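Local coordinates for tRNA (guanine(9)-N1)-methyltransferase (Schizosaccharomyces pombe, PDB 4JWH), which transfers a methyl group from S-adenosyl-L-methionine to N1 of guanine 9 in cytoplasmic tRNA, giving N(1)-methylguanine, at residues A[99-104]-A[168-173]; A[119-124]-A[150-155]; A[143-148]-A[179-184]. All blocks are in the same frame, centred on the assembly; numbering follows the deposited sequence.

How the contacts relate
All three contacts lie within the TRM10-type methyltransferase region of a single chain, around the 105-109, 143-147 and 171-173 end of its parallel sheet. Contacts 1 and 3 are neighbours, their centres about 14 Å apart: strand 171-173 of contact 1 pairs with strand 143-147 of contact 3, through N172 N and L144 O among others. Contact 2, about 23 Å from contact 1 and 19 Å from contact 3 between centres, joins helices 118-137 and 151-161, which precede and follow strand 143-147. Along the chain contact 2 is nested inside contact 1, while contact 3 alternates with both. Edge strand, flanking helices and following turn are thus tied together, contact 2 lying nearest the cofactor.

Contact 1 of 3, residues A[99-104]-A[168-173]; sequences VVPSSI and WKRYNP
R170 sends its side chain toward P101 through a first torsion that sets CG beside its own backbone N (chi1 -76°), and two further bends, at chi2 and chi3, turn the guanidinium against the loop 99-104. In this SPOUT-type methyltransferase fold that loop leads into strand 105-109, inside the parallel sheet, while R170 stands just before strand 171-173 at the edge of the same sheet. A long, flexible arginine suits the place, because the CA atoms of P101 and R170, the nearest pair of the two segments, are still 9.9 Å apart. Proline offers a compact apolar ring to one face of the guanidinium: P101 CB lies 3.3 Å above its plane, displaced toward the rim, and is 3.4 Å from R170 NH2. The two side chains cross at about a right angle.

The polar part of the meeting uses the edge of the guanidinium. R170 NH1 gives a weak hydrogen bond to S102 O, near the plane of the group, while NE has E143 as a long, weak ionic partner. Face and edge are therefore used at once, the one by a hydrocarbon and the other by a carbonyl.

S102 suits the turn because its short hydroxyl can accept from the main chain two residues ahead. S102 OG is also hydrogen-bonded to E205, and it closes an ST turn by accepting from I104 N at 3.1 Å, with an N-H...O angle of 161°.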
ATOM      1  N   VAL A  99     -19.426  -3.906  -9.283  1.00 31.97           N
ATOM      2  CA  VAL A  99     -18.440  -3.947  -8.220  1.00 32.00           C
ATOM      3  C   VAL A  99     -18.329  -5.379  -7.686  1.00 31.72           C
ATOM      4  O   VAL A  99     -19.313  -5.956  -7.225  1.00 31.40           O
ATOM      5  CB  VAL A  99     -18.731  -2.907  -7.102  1.00 32.05           C
ATOM      6  CG1 VAL A  99     -17.828  -3.146  -5.871  1.00 32.20           C
ATOM      7  CG2 VAL A  99     -18.511  -1.493  -7.631  1.00 32.65           C
ATOM      8  N   VAL A 100     -17.136  -5.959  -7.807  1.00 31.51           N
ATOM      9  CA  VAL A 100     -16.858  -7.306  -7.300  1.00 31.58           C
ATOM     10  C   VAL A 100     -15.604  -7.295  -6.407  1.00 30.98           C
ATOM     11  O   VAL A 100     -14.493  -7.196  -6.917  1.00 31.48           O
ATOM     12  CB  VAL A 100     -16.672  -8.354  -8.451  1.00 32.05           C
ATOM     13  CG1 VAL A 100     -16.281  -9.729  -7.878  1.00 33.99           C
ATOM     14  CG2 VAL A 100     -17.944  -8.495  -9.293  1.00 32.91           C
ATOM     15  N   PRO A 101     -15.779  -7.413  -5.077  1.00 30.54           N
ATOM     16  CA  PRO A 101     -14.644  -7.439  -4.163  1.00 29.73           C
ATOM     17  C   PRO A 101     -13.609  -8.481  -4.580  1.00 28.43           C
ATOM     18  O   PRO A 101     -13.954  -9.540  -5.091  1.00 28.51           O
ATOM     19  CB  PRO A 101     -15.277  -7.838  -2.834  1.00 30.37           C
ATOM     20  CG  PRO A 101     -16.673  -7.348  -2.928  1.00 31.46           C
ATOM     21  CD  PRO A 101     -17.061  -7.539  -4.358  1.00 31.23           C
ATOM     22  N   SER A 102     -12.344  -8.145  -4.382  1.00 26.43           N
ATOM     23  CA  SER A 102     -11.235  -9.051  -4.601  1.00 25.01           C
ATOM     24  C   SER A 102     -10.938  -9.738  -3.260  1.00 23.62           C
ATOM     25  O   SER A 102     -11.138  -9.160  -2.201  1.00 22.63           O
ATOM     26  CB  SER A 102     -10.022  -8.212  -5.054  1.00 25.23           C
ATOM     27  OG  SER A 102      -8.807  -8.952  -5.055  1.00 26.81           O
ATOM     28  N   SER A 103     -10.452 -10.966  -3.294  1.00 23.08           N
ATOM     29  CA  SER A 103     -10.004 -11.603  -2.061  1.00 22.17           C
ATOM     30  C   SER A 103      -8.600 -11.098  -1.611  1.00 21.53           C
ATOM     31  O   SER A 103      -8.143 -11.407  -0.513  1.00 20.16           O
ATOM     32  CB  SER A 103     -10.029 -13.120  -2.231  1.00 22.79           C
ATOM     33  OG  SER A 103      -9.240 -13.465  -3.343  1.00 24.98           O
ATOM     34  N   ILE A 104      -7.920 -10.305  -2.440  1.00 20.33           N
ATOM     35  CA  ILE A 104      -6.585  -9.797  -2.055  1.00 20.49           C
ATOM     36  C   ILE A 104      -6.599  -9.007  -0.745  1.00 20.34           C
ATOM     37  O   ILE A 104      -7.558  -8.274  -0.469  1.00 19.88           O
ATOM     38  CB  ILE A 104      -5.931  -8.999  -3.211  1.00 20.85           C
ATOM     39  CG1 ILE A 104      -5.616  -9.968  -4.351  1.00 22.52           C
ATOM     40  CG2 ILE A 104      -4.630  -8.283  -2.768  1.00 18.72           C
ATOM     41  CD1 ILE A 104      -5.440  -9.319  -5.750  1.00 19.07           C
ATOM     42  N   TRP A 168     -14.720   3.714   8.883  1.00 33.25           N
ATOM     43  CA  TRP A 168     -14.237   3.156   7.598  1.00 32.25           C
ATOM     44  C   TRP A 168     -14.648   1.707   7.408  1.00 31.74           C
ATOM     45  O   TRP A 168     -14.799   0.994   8.383  1.00 31.92           O
ATOM     46  CB  TRP A 168     -12.712   3.257   7.515  1.00 31.52           C
ATOM     47  CG  TRP A 168     -12.196   4.652   7.292  1.00 31.63           C
ATOM     48  CD1 TRP A 168     -12.932   5.815   7.198  1.00 30.01           C
ATOM     49  CD2 TRP A 168     -10.815   5.040   7.189  1.00 30.18           C
ATOM     50  NE1 TRP A 168     -12.083   6.892   7.016  1.00 30.94           N
ATOM     51  CE2 TRP A 168     -10.785   6.445   7.010  1.00 30.49           C
ATOM     52  CE3 TRP A 168      -9.606   4.337   7.231  1.00 30.12           C
ATOM     53  CZ2 TRP A 168      -9.598   7.149   6.853  1.00 28.96           C
ATOM     54  CZ3 TRP A 168      -8.425   5.037   7.092  1.00 29.93           C
ATOM     55  CH2 TRP A 168      -8.429   6.436   6.906  1.00 32.21           C
ATOM     56  N   LYS A 169     -14.821   1.284   6.157  1.00 31.39           N
ATOM     57  CA  LYS A 169     -15.168  -0.100   5.800  1.00 31.85           C
ATOM     58  C   LYS A 169     -14.003  -0.833   5.080  1.00 31.62           C
ATOM     59  O   LYS A 169     -13.121  -0.178   4.526  1.00 31.08           O
ATOM     60  CB  LYS A 169     -16.393  -0.099   4.882  1.00 32.47           C
ATOM     61  CG  LYS A 169     -17.632   0.573   5.506  1.00 37.08           C
ATOM     62  CD  LYS A 169     -18.850   0.448   4.594  1.00 40.38           C
ATOM     63  CE  LYS A 169     -20.080   1.013   5.259  1.00 43.02           C
ATOM     64  NZ  LYS A 169     -21.235   0.856   4.337  1.00 46.07           N
ATOM     65  N   ARG A 170     -14.020  -2.172   5.087  1.00 31.04           N
ATOM     66  CA  ARG A 170     -12.961  -3.001   4.481  1.00 30.77           C
ATOM     67  C   ARG A 170     -11.578  -2.528   4.942  1.00 29.15           C
ATOM     68  O   ARG A 170     -10.619  -2.482   4.167  1.00 29.03           O
ATOM     69  CB  ARG A 170     -13.053  -3.006   2.936  1.00 31.08           C
ATOM     70  CG  ARG A 170     -14.171  -3.866   2.355  1.00 34.91           C
ATOM     71  CD  ARG A 170     -13.744  -4.578   1.047  1.00 36.86           C
ATOM     72  NE  ARG A 170     -14.352  -5.907   0.969  1.00 42.85           N
ATOM     73  CZ  ARG A 170     -13.795  -6.997   0.433  1.00 41.52           C
ATOM     74  NH1 ARG A 170     -12.586  -6.972  -0.132  1.00 37.72           N
ATOM     75  NH2 ARG A 170     -14.479  -8.137   0.451  1.00 44.82           N
ATOM     76  N   TYR A 171     -11.498  -2.176   6.217  1.00 27.34           N
ATOM     77  CA  TYR A 171     -10.322  -1.567   6.792  1.00 26.69           C
ATOM     78  C   TYR A 171     -10.015  -2.232   8.130  1.00 26.10           C
ATOM     79  O   TYR A 171     -10.880  -2.368   8.991  1.00 25.97           O
ATOM     80  CB  TYR A 171     -10.538  -0.063   6.939  1.00 26.09           C
ATOM     81  CG  TYR A 171      -9.488   0.674   7.732  1.00 28.16           C
ATOM     82  CD1 TYR A 171      -9.772   1.168   9.010  1.00 26.83           C
ATOM     83  CD2 TYR A 171      -8.227   0.940   7.179  1.00 28.10           C
ATOM     84  CE1 TYR A 171      -8.808   1.867   9.736  1.00 30.63           C
ATOM     85  CE2 TYR A 171      -7.262   1.624   7.892  1.00 28.89           C
ATOM     86  CZ  TYR A 171      -7.547   2.087   9.173  1.00 28.88           C
ATOM     87  OH  TYR A 171      -6.571   2.765   9.881  1.00 28.55           O
ATOM     88  N   ASN A 172      -8.785  -2.669   8.285  1.00 25.07           N
ATOM     89  CA  ASN A 172      -8.406  -3.460   9.436  1.00 25.63           C
ATOM     90  C   ASN A 172      -7.116  -2.955  10.093  1.00 25.38           C
ATOM     91  O   ASN A 172      -6.024  -3.438   9.754  1.00 24.63           O
ATOM     92  CB  ASN A 172      -8.270  -4.933   9.017  1.00 25.68           C
ATOM     93  CG  ASN A 172      -9.393  -5.399   8.096  1.00 27.72           C
ATOM     94  OD1 ASN A 172     -10.342  -6.029   8.546  1.00 33.73           O
ATOM     95  ND2 ASN A 172      -9.293  -5.080   6.795  1.00 29.89           N
ATOM     96  N   PRO A 173      -7.223  -1.973  11.015  1.00 25.43           N
ATOM     97  CA  PRO A 173      -6.015  -1.580  11.728  1.00 25.94           C
ATOM     98  C   PRO A 173      -5.677  -2.566  12.854  1.00 26.41           C
ATOM     99  O   PRO A 173      -6.577  -3.215  13.412  1.00 26.08           O
ATOM    100  CB  PRO A 173      -6.359  -0.194  12.280  1.00 26.32           C
ATOM    101  CG  PRO A 173      -7.867  -0.245  12.476  1.00 26.97           C
ATOM    102  CD  PRO A 173      -8.388  -1.132  11.378  1.00 25.41           C
TER

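Contact 2 of 3, residues A[119-124]-A[150-155]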
ATOM      1  N   LYS A 119       5.931  16.523   9.816  1.00 31.37           N
ATOM      2  CA  LYS A 119       5.328  16.803   8.514  1.00 31.75           C
ATOM      3  C   LYS A 119       5.098  15.511   7.734  1.00 31.06           C
ATOM      4  O   LYS A 119       4.073  15.348   7.077  1.00 30.64           O
ATOM      5  CB  LYS A 119       6.209  17.746   7.685  1.00 31.15           C
ATOM      6  N   GLU A 120       6.091  14.625   7.803  1.00 30.25           N
ATOM      7  CA  GLU A 120       6.053  13.332   7.115  1.00 29.72           C
ATOM      8  C   GLU A 120       4.907  12.435   7.637  1.00 28.72           C
ATOM      9  O   GLU A 120       4.189  11.820   6.848  1.00 27.98           O
ATOM     10  CB  GLU A 120       7.418  12.659   7.213  1.00 28.33           C
ATOM     11  CG  GLU A 120       8.455  13.376   6.391  1.00 31.64           C
ATOM     12  CD  GLU A 120       9.873  13.014   6.725  1.00 35.12           C
ATOM     13  OE1 GLU A 120      10.143  12.496   7.844  1.00 36.52           O
ATOM     14  OE2 GLU A 120      10.735  13.245   5.847  1.00 36.43           O
ATOM     15  N   ILE A 121       4.736  12.389   8.960  1.00 28.71           N
ATOM     16  CA  ILE A 121       3.579  11.718   9.589  1.00 27.45           C
ATOM     17  C   ILE A 121       2.265  12.295   9.122  1.00 27.95           C
ATOM     18  O   ILE A 121       1.341  11.555   8.767  1.00 27.04           O
ATOM     19  CB  ILE A 121       3.627  11.786  11.128  1.00 28.07           C
ATOM     20  CG1 ILE A 121       4.785  10.918  11.667  1.00 27.23           C
ATOM     21  CG2 ILE A 121       2.270  11.324  11.747  1.00 26.32           C
ATOM     22  CD1 ILE A 121       4.421   9.410  11.741  1.00 25.35           C
ATOM     23  N   ASN A 122       2.171  13.625   9.132  1.00 28.59           N
ATOM     24  CA  ASN A 122       0.982  14.304   8.618  1.00 29.49           C
ATOM     25  C   ASN A 122       0.673  13.892   7.174  1.00 28.36           C
ATOM     26  O   ASN A 122      -0.468  13.525   6.861  1.00 27.93           O
ATOM     27  CB  ASN A 122       1.118  15.834   8.727  1.00 30.28           C
ATOM     28  CG  ASN A 122       1.226  16.316  10.177  1.00 34.09           C
ATOM     29  OD1 ASN A 122       1.244  15.522  11.126  1.00 37.52           O
ATOM     30  ND2 ASN A 122       1.319  17.627  10.346  1.00 38.48           N
ATOM     31  N   SER A 123       1.692  13.928   6.317  1.00 27.50           N
ATOM     32  CA  SER A 123       1.528  13.463   4.939  1.00 27.70           C
ATOM     33  C   SER A 123       1.086  11.981   4.841  1.00 26.74           C
ATOM     34  O   SER A 123       0.156  11.651   4.099  1.00 27.16           O
ATOM     35  CB  SER A 123       2.794  13.725   4.128  1.00 27.40           C
ATOM     36  OG  SER A 123       2.802  12.895   2.976  1.00 32.15           O
ATOM     37  N   LEU A 124       1.744  11.101   5.594  1.00 25.99           N
ATOM     38  CA  LEU A 124       1.384   9.677   5.627  1.00 24.98           C
ATOM     39  C   LEU A 124      -0.088   9.496   6.013  1.00 25.00           C
ATOM     40  O   LEU A 124      -0.840   8.737   5.420  1.00 25.36           O
ATOM     41  CB  LEU A 124       2.312   8.921   6.595  1.00 24.22           C
ATOM     42  CG  LEU A 124       2.011   7.414   6.710  1.00 23.25           C
ATOM     43  CD1 LEU A 124       2.208   6.714   5.328  1.00 17.14           C
ATOM     44  CD2 LEU A 124       2.901   6.817   7.766  1.00 21.53           C
ATOM     45  N   GLY A 150      -0.263   2.526  15.279  1.00 26.25           N
ATOM     46  CA  GLY A 150      -0.209   3.155  16.590  1.00 27.23           C
ATOM     47  C   GLY A 150       0.632   4.412  16.569  1.00 28.26           C
ATOM     48  O   GLY A 150       0.862   5.012  15.495  1.00 27.89           O
ATOM     49  N   GLY A 151       1.072   4.837  17.748  1.00 28.33           N
ATOM     50  CA  GLY A 151       1.989   5.981  17.860  1.00 28.37           C
ATOM     51  C   GLY A 151       1.425   7.254  17.236  1.00 28.32           C
ATOM     52  O   GLY A 151       0.228   7.471  17.246  1.00 28.18           O
ATOM     53  N   ARG A 152       2.312   8.066  16.673  1.00 28.57           N
ATOM     54  CA  ARG A 152       1.990   9.402  16.211  1.00 29.36           C
ATOM     55  C   ARG A 152       1.108   9.389  14.981  1.00 29.43           C
ATOM     56  O   ARG A 152       0.323  10.319  14.750  1.00 28.77           O
ATOM     57  CB  ARG A 152       3.274  10.186  15.940  1.00 29.67           C
ATOM     58  CG  ARG A 152       3.962  10.719  17.200  1.00 31.58           C
ATOM     59  CD  ARG A 152       5.199  11.502  16.784  1.00 36.50           C
ATOM     60  NE  ARG A 152       6.098  10.646  16.027  1.00 35.65           N
ATOM     61  CZ  ARG A 152       6.851  11.033  15.004  1.00 35.60           C
ATOM     62  NH1 ARG A 152       6.831  12.278  14.549  1.00 37.13           N
ATOM     63  NH2 ARG A 152       7.626  10.152  14.420  1.00 36.45           N
ATOM     64  N   LEU A 153       1.221   8.327  14.186  1.00 29.68           N
ATOM     65  CA  LEU A 153       0.287   8.135  13.059  1.00 29.47           C
ATOM     66  C   LEU A 153      -1.147   7.976  13.562  1.00 28.78           C
ATOM     67  O   LEU A 153      -2.045   8.669  13.095  1.00 30.22           O
ATOM     68  CB  LEU A 153       0.723   6.947  12.162  1.00 28.21           C
ATOM     69  CG  LEU A 153      -0.122   6.661  10.919  1.00 29.03           C
ATOM     70  CD1 LEU A 153      -0.127   7.867   9.923  1.00 25.39           C
ATOM     71  CD2 LEU A 153       0.336   5.352  10.200  1.00 27.11           C
ATOM     72  N   LYS A 154      -1.373   7.065  14.502  1.00 28.86           N
ATOM     73  CA  LYS A 154      -2.720   6.829  15.036  1.00 29.21           C
ATOM     74  C   LYS A 154      -3.290   8.090  15.730  1.00 29.26           C
ATOM     75  O   LYS A 154      -4.447   8.426  15.563  1.00 29.18           O
ATOM     76  CB  LYS A 154      -2.715   5.642  16.009  1.00 28.75           C
ATOM     77  CG  LYS A 154      -4.095   5.266  16.578  1.00 31.18           C
ATOM     78  CD  LYS A 154      -3.970   4.133  17.607  1.00 32.45           C
ATOM     79  CE  LYS A 154      -5.330   3.664  18.086  1.00 34.92           C
ATOM     80  NZ  LYS A 154      -6.096   4.856  18.614  1.00 37.02           N
ATOM     81  N   THR A 155      -2.476   8.763  16.520  1.00 29.88           N
ATOM     82  CA  THR A 155      -2.908  10.041  17.139  1.00 31.71           C
ATOM     83  C   THR A 155      -3.322  11.059  16.058  1.00 31.90           C
ATOM     84  O   THR A 155      -4.459  11.533  16.040  1.00 31.33           O
ATOM     85  CB  THR A 155      -1.781  10.588  17.993  1.00 31.40           C
ATOM     86  OG1 THR A 155      -1.427   9.585  18.959  1.00 31.47           O
ATOM     87  CG2 THR A 155      -2.158  11.928  18.693  1.00 33.32           C
TER
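I121 and L124, successive contact positions on one side of helix 118-137, face R152 and L153 at the beginning of helix 151-161. The short helical segments approach to 9.4 Å between axes, with a crossing angle of -54°. The tightly packed part centres on I121, whose beta-branched side chain fits close to the backbone of R152 and L153, CG2 resting 3.7 Å from R152 O. Beside it leucine meets leucine: L124 CD2 lies 3.8 Å from L153 CD2, and the two branched side chains cross at about a right angle. L153 carries CG anti to its backbone N (chi1 -178°), which swings its methyls toward the other helix.

The outer side is polar and partly exposed. Here R152, less covered than I121, folds its chain at chi3 and lays one face of its guanidinium over I121, whose CG1 is 3.8 Å from R152 NH1. Arginine suits this border, covering isoleucine with a flat face while NH2 donates to M116 O.

D113 takes the backbone N-H groups of R152 and L153, joining the helix start to the loop after strand 105-109. The whole is a helix-helix packing of the SPOUT-type methyltransferase fold, with the side chain of L124 about 7 Å from the bound S-adenosyl-L-homocysteine.

Contact 3 of 3, residues A[143-148]-A[179-184]; sequences ELFATN and LEEFES
F145 and F182 form a T-shaped, edge-to-face aromatic pair in which F182 supplies the edge and F145 the face. The ring centroids are 5.0 Å apart and the planes stand at 66°. F182 CZ lies over the centre of the F145 ring, 3.6 Å above its plane, so a single C-H corner of one phenyl addresses the pi cloud of the other. F182 CZ is 3.8 Å from both F145 CE1 and F145 CZ. Phenylalanine suits both places, since one ring offers a face and the other a C-H edge, and neither brings a polar group that would need a partner there. F182 also packs on V107 of the neighbouring strand 105-109, and F145 touches R105 of that strand.

In the fold, F145 belongs to strand 143-147, which runs between strands 171-173 and 105-109 of the parallel sheet of this SPOUT-type methyltransferase. F182 is the first residue to leave helical geometry after helix 178-181, so the aromatic pair joins the end of that short helix to the sheet.

Apolar and polar parts of E181 meet the phenyls differently. With CG anti to the backbone N (chi1 176°), the chain runs out beside F182 to F145, and the bend at chi2 sets the carboxylate beside the F145 ring. Its methylene CG sits over one face of the F182 ring, displaced toward the rim. E181 OE1 approaches F145 obliquely, 3.6 Å from CE1, with the carboxylate plane turned 41° from the ring. Glutamate suits this border of the contact because its CG methylene can cover a phenyl; E181 itself is partly exposed, and its side chain also touches K176.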
ATOM      1  N   GLU A 143      -9.332  -6.121   0.956  1.00 21.46           N
ATOM      2  CA  GLU A 143      -9.245  -5.879   2.393  1.00 22.26           C
ATOM      3  C   GLU A 143      -7.942  -5.145   2.700  1.00 22.24           C
ATOM      4  O   GLU A 143      -6.827  -5.672   2.466  1.00 21.64           O
ATOM      5  CB  GLU A 143      -9.376  -7.186   3.223  1.00 23.03           C
ATOM      6  CG  GLU A 143     -10.828  -7.741   3.339  1.00 25.86           C
ATOM      7  CD  GLU A 143     -11.829  -6.910   4.167  1.00 31.19           C
ATOM      8  OE1 GLU A 143     -11.476  -5.998   4.952  1.00 31.63           O
ATOM      9  OE2 GLU A 143     -13.032  -7.200   4.047  1.00 35.05           O
ATOM     10  N   LEU A 144      -8.107  -3.917   3.185  1.00 21.72           N
ATOM     11  CA  LEU A 144      -7.016  -3.055   3.604  1.00 22.56           C
ATOM     12  C   LEU A 144      -6.628  -3.263   5.068  1.00 22.54           C
ATOM     13  O   LEU A 144      -7.471  -3.181   5.953  1.00 23.80           O
ATOM     14  CB  LEU A 144      -7.382  -1.578   3.343  1.00 22.26           C
ATOM     15  CG  LEU A 144      -6.309  -0.490   3.542  1.00 23.11           C
ATOM     16  CD1 LEU A 144      -5.093  -0.827   2.699  1.00 18.46           C
ATOM     17  CD2 LEU A 144      -6.860   0.952   3.195  1.00 21.09           C
ATOM     18  N   PHE A 145      -5.350  -3.542   5.319  1.00 21.79           N
ATOM     19  CA  PHE A 145      -4.848  -3.701   6.673  1.00 22.24           C
ATOM     20  C   PHE A 145      -3.864  -2.595   6.919  1.00 23.14           C
ATOM     21  O   PHE A 145      -3.148  -2.158   5.978  1.00 23.93           O
ATOM     22  CB  PHE A 145      -4.151  -5.058   6.895  1.00 22.12           C
ATOM     23  CG  PHE A 145      -5.112  -6.223   7.083  1.00 22.45           C
ATOM     24  CD1 PHE A 145      -5.209  -6.891   8.319  1.00 22.05           C
ATOM     25  CD2 PHE A 145      -5.903  -6.649   6.027  1.00 20.81           C
ATOM     26  CE1 PHE A 145      -6.082  -7.967   8.491  1.00 21.41           C
ATOM     27  CE2 PHE A 145      -6.782  -7.717   6.184  1.00 21.84           C
ATOM     28  CZ  PHE A 145      -6.886  -8.370   7.441  1.00 22.68           C
ATOM     29  N   ALA A 146      -3.844  -2.123   8.162  1.00 22.00           N
ATOM     30  CA  ALA A 146      -2.783  -1.220   8.631  1.00 21.08           C
ATOM     31  C   ALA A 146      -2.108  -1.862   9.864  1.00 21.24           C
ATOM     32  O   ALA A 146      -2.675  -1.866  10.983  1.00 21.09           O
ATOM     33  CB  ALA A 146      -3.353   0.121   8.969  1.00 19.20           C
ATOM     34  N   THR A 147      -0.911  -2.410   9.666  1.00 20.80           N
ATOM     35  CA  THR A 147      -0.254  -3.198  10.721  1.00 21.53           C
ATOM     36  C   THR A 147       0.824  -2.397  11.466  1.00 21.40           C
ATOM     37  O   THR A 147       1.357  -1.420  10.929  1.00 22.00           O
ATOM     38  CB  THR A 147       0.310  -4.560  10.166  1.00 22.18           C
ATOM     39  OG1 THR A 147       1.254  -4.308   9.111  1.00 21.19           O
ATOM     40  CG2 THR A 147      -0.827  -5.454   9.628  1.00 19.50           C
ATOM     41  N   ASN A 148       1.162  -2.832  12.675  1.00 20.99           N
ATOM     42  CA  ASN A 148       1.863  -2.002  13.669  1.00 22.47           C
ATOM     43  C   ASN A 148       1.230  -0.618  13.756  1.00 22.62           C
ATOM     44  O   ASN A 148       1.935   0.361  13.884  1.00 23.81           O
ATOM     45  CB  ASN A 148       3.359  -1.849  13.360  1.00 22.76           C
ATOM     46  CG  ASN A 148       4.149  -3.111  13.634  1.00 24.01           C
ATOM     47  OD1 ASN A 148       4.485  -3.847  12.717  1.00 23.11           O
ATOM     48  ND2 ASN A 148       4.469  -3.350  14.898  1.00 22.28           N
ATOM     49  N   LEU A 179       3.667  -9.813   9.983  1.00 24.63           N
ATOM     50  CA  LEU A 179       4.254 -11.134  10.213  1.00 27.20           C
ATOM     51  C   LEU A 179       3.444 -11.871  11.274  1.00 28.38           C
ATOM     52  O   LEU A 179       3.205 -13.067  11.148  1.00 29.14           O
ATOM     53  CB  LEU A 179       5.739 -11.040  10.601  1.00 27.72           C
ATOM     54  CG  LEU A 179       6.611 -12.305  10.425  1.00 29.13           C
ATOM     55  CD1 LEU A 179       6.628 -12.796   8.981  1.00 31.18           C
ATOM     56  CD2 LEU A 179       8.055 -12.093  10.941  1.00 32.40           C
ATOM     57  N   GLU A 180       2.991 -11.138  12.292  1.00 28.76           N
ATOM     58  CA  GLU A 180       2.124 -11.691  13.321  1.00 29.05           C
ATOM     59  C   GLU A 180       0.759 -11.997  12.763  1.00 28.80           C
ATOM     60  O   GLU A 180       0.282 -13.113  12.907  1.00 28.09           O
ATOM     61  CB  GLU A 180       2.024 -10.754  14.545  1.00 29.92           C
ATOM     62  CG  GLU A 180       3.340 -10.656  15.309  1.00 31.89           C
ATOM     63  CD  GLU A 180       3.338  -9.623  16.440  1.00 36.06           C
ATOM     64  OE1 GLU A 180       4.002  -9.907  17.467  1.00 42.52           O
ATOM     65  OE2 GLU A 180       2.728  -8.535  16.319  1.00 32.01           O
ATOM     66  N   GLU A 181       0.141 -11.007  12.112  1.00 28.27           N
ATOM     67  CA  GLU A 181      -1.203 -11.147  11.595  1.00 28.34           C
ATOM     68  C   GLU A 181      -1.338 -12.234  10.507  1.00 28.28           C
ATOM     69  O   GLU A 181      -2.369 -12.920  10.440  1.00 27.19           O
ATOM     70  CB  GLU A 181      -1.726  -9.772  11.138  1.00 28.22           C
ATOM     71  CG  GLU A 181      -3.093  -9.748  10.488  1.00 30.58           C
ATOM     72  CD  GLU A 181      -4.242  -9.917  11.475  1.00 36.03           C
ATOM     73  OE1 GLU A 181      -5.294 -10.426  11.039  1.00 36.92           O
ATOM     74  OE2 GLU A 181      -4.099  -9.544  12.664  1.00 37.78           O
ATOM     75  N   PHE A 182      -0.298 -12.394   9.690  1.00 28.03           N
ATOM     76  CA  PHE A 182      -0.300 -13.361   8.567  1.00 28.86           C
ATOM     77  C   PHE A 182       0.780 -14.456   8.652  1.00 29.60           C
ATOM     78  O   PHE A 182       1.282 -14.916   7.639  1.00 29.62           O
ATOM     79  CB  PHE A 182      -0.198 -12.622   7.220  1.00 28.51           C
ATOM     80  CG  PHE A 182      -1.340 -11.667   6.971  1.00 26.94           C
ATOM     81  CD1 PHE A 182      -1.169 -10.294   7.148  1.00 22.89           C
ATOM     82  CD2 PHE A 182      -2.607 -12.155   6.635  1.00 23.12           C
ATOM     83  CE1 PHE A 182      -2.245  -9.411   6.939  1.00 24.12           C
ATOM     84  CE2 PHE A 182      -3.682 -11.280   6.407  1.00 24.46           C
ATOM     85  CZ  PHE A 182      -3.507  -9.914   6.562  1.00 21.85           C
ATOM     86  N   GLU A 183       1.131 -14.863   9.871  1.00 31.46           N
ATOM     87  CA  GLU A 183       2.133 -15.921  10.112  1.00 33.12           C
ATOM     88  C   GLU A 183       1.876 -17.208   9.313  1.00 33.62           C
ATOM     89  O   GLU A 183       2.795 -17.743   8.665  1.00 34.00           O
ATOM     90  CB  GLU A 183       2.239 -16.226  11.621  1.00 33.47           C
ATOM     91  CG  GLU A 183       3.505 -17.014  12.020  1.00 36.32           C
ATOM     92  CD  GLU A 183       3.349 -18.525  11.841  1.00 39.06           C
ATOM     93  OE1 GLU A 183       2.211 -19.044  11.946  1.00 39.18           O
ATOM     94  OE2 GLU A 183       4.379 -19.193  11.587  1.00 42.15           O
ATOM     95  N   SER A 184       0.633 -17.681   9.343  1.00 34.11           N
ATOM     96  CA  SER A 184       0.229 -18.882   8.612  1.00 35.31           C
ATOM     97  C   SER A 184       0.271 -18.713   7.075  1.00 34.51           C
ATOM     98  O   SER A 184       0.368 -19.700   6.346  1.00 34.66           O
ATOM     99  CB  SER A 184      -1.168 -19.314   9.052  1.00 35.71           C
ATOM    100  OG  SER A 184      -2.156 -18.598   8.311  1.00 39.39           O
TER